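Local coordinates for coenzyme F420-dependent N(5),N(10)-methenyltetrahydromethanopterin reductase-related protein (PDB 6HUZ), which binds the iron-guanylylpyridinol cofactor of [Fe]-hydrogenase and, as a bacterial paralog of that enzyme, uses tetrahydrofolate derivatives as substrates, at residues A[146-151]-A[158-163]. Numbering follows the deposited sequence.
Sequences HPAAIP and HYLIAT. With FE9 (iron-guanylyl pyridinol cofactor), chain B.
His146 and Leu160 face each other as a hydrogen-bonded antiparallel pair, pinning the loop after strand 141-144 of the Rossmann-like cofactor domain to strand 158-163. Leu160 N reaches His146 O at 2.8 Å and His146 N returns the bond to Leu160 O, both donors lying in the carbonyl planes. The His146 imidazole is turned away from strand 158-163 and toward the iron-guanylylpyridinol cofactor by a chi1 of -165°, which sets CG opposite the backbone N; its CE1 lies 3.4 Å from O2F, the oxygen of an iron-bound carbon monoxide. Both ring nitrogens are engaged: ND1 accepts Ala148 N at its edge, in the ring plane, and NE2 is hydrogen-bonded to Asp204, a residue of the methenyltetrahydrofolate pocket, so the ring's rotation is fixed. Beside this pair, the edge of the Tyr159 ring lies near His146 O, and its CD1 approaches Pro147 CA at 3.9 Å. Ala148 CB, which points at the strand, lies against the His158 ring and 3.9 Å from Leu160 CD1; Ala269 and Ala266 of the second subunit pack on His158 and Leu160. Swung between its backbone N and carbonyl carbon (chi1 46°), the His158 imidazole sends NE2 to Ala148 O at 3.2 Å, nearly straight and in the ring plane, yet 60° above the carbonyl plane. Replacing His158 by an alanine is likely to leave Ala148 O without its donor from the strand and the cofactor-lining loop less firmly tied. Pro147 CG, on the cofactor side, comes within 3.2 Å of the acyl oxygen O18.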
loop_
_atom_site.group_PDB
_atom_site.type_symbol
_atom_site.label_atom_id
_atom_site.label_comp_id
_atom_site.label_asym_id
_atom_site.label_seq_id
_atom_site.Cartn_x
_atom_site.Cartn_y
_atom_site.Cartn_z
ATOM N N HIS A 146 -2.356 -22.333 -7.070
ATOM C CA HIS A 146 -2.323 -21.755 -5.740
ATOM C C HIS A 146 -3.681 -21.993 -5.062
ATOM O O HIS A 146 -4.694 -21.457 -5.508
ATOM C CB HIS A 146 -1.971 -20.267 -5.808
ATOM C CG HIS A 146 -1.565 -19.703 -4.490
ATOM N ND1 HIS A 146 -2.274 -19.990 -3.338
ATOM C CD2 HIS A 146 -0.549 -18.861 -4.185
ATOM C CE1 HIS A 146 -1.680 -19.305 -2.374
ATOM N NE2 HIS A 146 -0.627 -18.630 -2.834
ATOM N N PRO A 147 -3.692 -22.819 -3.987
ATOM C CA PRO A 147 -4.957 -23.105 -3.291
ATOM C C PRO A 147 -5.570 -21.921 -2.552
ATOM O O PRO A 147 -6.781 -21.948 -2.329
ATOM C CB PRO A 147 -4.596 -24.238 -2.332
ATOM C CG PRO A 147 -3.138 -24.149 -2.133
ATOM C CD PRO A 147 -2.541 -23.504 -3.349
ATOM N N ALA A 148 -4.739 -20.925 -2.147
ATOM C CA ALA A 148 -5.154 -19.697 -1.416
ATOM C C ALA A 148 -6.074 -20.184 -0.296
ATOM O O ALA A 148 -7.176 -19.672 -0.070
ATOM C CB ALA A 148 -5.913 -18.759 -2.364
ATOM N N ALA A 149 -5.615 -21.259 0.345
ATOM C CA ALA A 149 -6.320 -21.992 1.403
ATOM C C ALA A 149 -5.485 -23.241 1.658
ATOM O O ALA A 149 -4.531 -23.495 0.915
ATOM C CB ALA A 149 -7.728 -22.422 0.900
ATOM N N ILE A 150 -5.830 -24.020 2.697
ATOM C CA ILE A 150 -5.113 -25.246 2.965
ATOM C C ILE A 150 -5.946 -26.401 2.356
ATOM O O ILE A 150 -7.033 -26.708 2.873
ATOM C CB ILE A 150 -4.890 -25.456 4.491
ATOM C CG1 ILE A 150 -3.984 -24.298 5.044
ATOM C CG2 ILE A 150 -4.306 -26.855 4.772
ATOM C CD1 ILE A 150 -3.888 -24.295 6.613
ATOM N N PRO A 151 -5.473 -27.071 1.286
ATOM C CA PRO A 151 -6.272 -28.180 0.725
ATOM C C PRO A 151 -6.603 -29.203 1.802
ATOM O O PRO A 151 -5.708 -29.621 2.562
ATOM C CB PRO A 151 -5.355 -28.748 -0.352
ATOM C CG PRO A 151 -4.572 -27.528 -0.824
ATOM C CD PRO A 151 -4.232 -26.879 0.508
ATOM N N HIS A 158 -11.253 -23.464 -4.417
ATOM C CA HIS A 158 -10.839 -22.771 -5.643
ATOM C C HIS A 158 -9.361 -22.898 -5.801
ATOM O O HIS A 158 -8.676 -23.367 -4.896
ATOM C CB HIS A 158 -11.105 -21.216 -5.401
ATOM C CG HIS A 158 -10.588 -20.813 -4.043
ATOM N ND1 HIS A 158 -11.398 -20.865 -2.919
ATOM C CD2 HIS A 158 -9.330 -20.501 -3.657
ATOM C CE1 HIS A 158 -10.620 -20.544 -1.895
ATOM N NE2 HIS A 158 -9.365 -20.325 -2.290
ATOM N N TYR A 159 -8.861 -22.423 -6.929
ATOM C CA TYR A 159 -7.430 -22.350 -7.207
ATOM C C TYR A 159 -7.170 -20.998 -7.936
ATOM O O TYR A 159 -8.016 -20.547 -8.722
ATOM C CB TYR A 159 -6.953 -23.466 -8.122
ATOM C CG TYR A 159 -6.809 -24.815 -7.455
ATOM C CD1 TYR A 159 -5.794 -25.056 -6.539
ATOM C CD2 TYR A 159 -7.686 -25.856 -7.748
ATOM C CE1 TYR A 159 -5.650 -26.294 -5.931
ATOM C CE2 TYR A 159 -7.548 -27.105 -7.149
ATOM C CZ TYR A 159 -6.529 -27.317 -6.236
ATOM O OH TYR A 159 -6.379 -28.524 -5.613
ATOM N N LEU A 160 -6.001 -20.395 -7.687
ATOM C CA LEU A 160 -5.571 -19.189 -8.360
ATOM C C LEU A 160 -4.586 -19.705 -9.391
ATOM O O LEU A 160 -3.615 -20.380 -9.021
ATOM C CB LEU A 160 -4.902 -18.204 -7.395
ATOM C CG LEU A 160 -5.736 -17.771 -6.204
ATOM C CD1 LEU A 160 -5.056 -16.585 -5.479
ATOM C CD2 LEU A 160 -7.125 -17.383 -6.618
ATOM N N ILE A 161 -4.855 -19.410 -10.677
ATOM C CA ILE A 161 -4.078 -19.852 -11.840
ATOM C C ILE A 161 -3.472 -18.673 -12.562
ATOM O O ILE A 161 -4.176 -17.784 -13.073
ATOM C CB ILE A 161 -4.962 -20.734 -12.792
ATOM C CG1 ILE A 161 -5.458 -21.989 -12.061
ATOM C CG2 ILE A 161 -4.207 -21.143 -14.076
ATOM C CD1 ILE A 161 -6.695 -22.606 -12.725
ATOM N N ALA A 162 -2.151 -18.655 -12.603
ATOM C CA ALA A 162 -1.423 -17.535 -13.219
ATOM C C ALA A 162 -1.563 -17.469 -14.732
ATOM O O ALA A 162 -1.384 -18.468 -15.401
ATOM C CB ALA A 162 0.059 -17.623 -12.852
ATOM N N THR A 163 -1.850 -16.277 -15.265
ATOM C CA THR A 163 -1.976 -16.059 -16.702
ATOM C C THR A 163 -0.819 -15.143 -17.163
ATOM O O THR A 163 -0.024 -14.684 -16.347
ATOM C CB THR A 163 -3.314 -15.381 -17.037
ATOM O OG1 THR A 163 -3.260 -14.023 -16.605
ATOM C CG2 THR A 163 -4.510 -16.102 -16.421
HETATM O O2 FE9 B . 1.333 -23.545 4.340
HETATM FE FE FE9 B . 0.072 -22.858 1.452
HETATM C C1F FE9 B . -1.116 -24.159 1.955
HETATM O O1F FE9 B . -1.852 -24.963 2.260
HETATM C C2F FE9 B . -1.332 -21.908 0.747
HETATM O O2F FE9 B . -2.200 -21.350 0.287
HETATM C C8 FE9 B . 0.507 -23.644 -0.228
HETATM O O18 FE9 B . -0.183 -23.500 -1.222
HETATM C C7 FE9 B . 1.781 -24.469 -0.318
HETATM C C6 FE9 B . 2.253 -24.647 1.097
HETATM N N1 FE9 B . 1.550 -23.962 2.102
HETATM C C5 FE9 B . 3.392 -25.529 1.395
HETATM C C5M FE9 B . 4.128 -26.200 0.270
HETATM C C4 FE9 B . 3.806 -25.682 2.799
HETATM C C3 FE9 B . 3.062 -24.948 3.860
HETATM C C3M FE9 B . 3.414 -25.072 5.321
HETATM C C2 FE9 B . 1.895 -24.081 3.450
HETATM O O3P FE9 B . 4.913 -26.437 3.038
HETATM P P1 FE9 B . 4.861 -27.954 3.593
HETATM O O1P FE9 B . 3.573 -28.197 4.221
HETATM O O2P FE9 B . 5.980 -28.061 4.756
HETATM O "O5'" FE9 B . 5.122 -28.891 2.331
HETATM C "C5'" FE9 B . 6.392 -28.999 1.706
HETATM C "C4'" FE9 B . 6.562 -30.469 1.338
HETATM O "O4'" FE9 B . 7.734 -30.630 0.549
HETATM C "C1'" FE9 B . 8.294 -31.899 0.860
HETATM C "C2'" FE9 B . 8.110 -32.010 2.358
HETATM O "O2'" FE9 B . 8.191 -33.350 2.863
HETATM C "C3'" FE9 B . 6.738 -31.376 2.556
HETATM O "O3'" FE9 B . 5.682 -32.338 2.584
HETATM N N9A FE9 B . 9.680 -31.967 0.359
HETATM C C4A FE9 B . 9.952 -32.414 -0.844
HETATM N N3A FE9 B . 9.189 -32.950 -1.824
HETATM C C2A FE9 B . 9.788 -33.385 -2.951
HETATM N N2A FE9 B . 8.984 -33.876 -3.921
HETATM N N1A FE9 B . 11.118 -33.336 -3.159
HETATM C C6A FE9 B . 11.975 -32.878 -2.229
HETATM O O6A FE9 B . 13.198 -32.822 -2.442
HETATM C C5A FE9 B . 11.413 -32.354 -0.982
HETATM N N7A FE9 B . 11.891 -31.810 0.147
HETATM C C8A FE9 B . 10.825 -31.576 0.954
HETATM O O HOH W 1 0.284 -21.458 3.197
#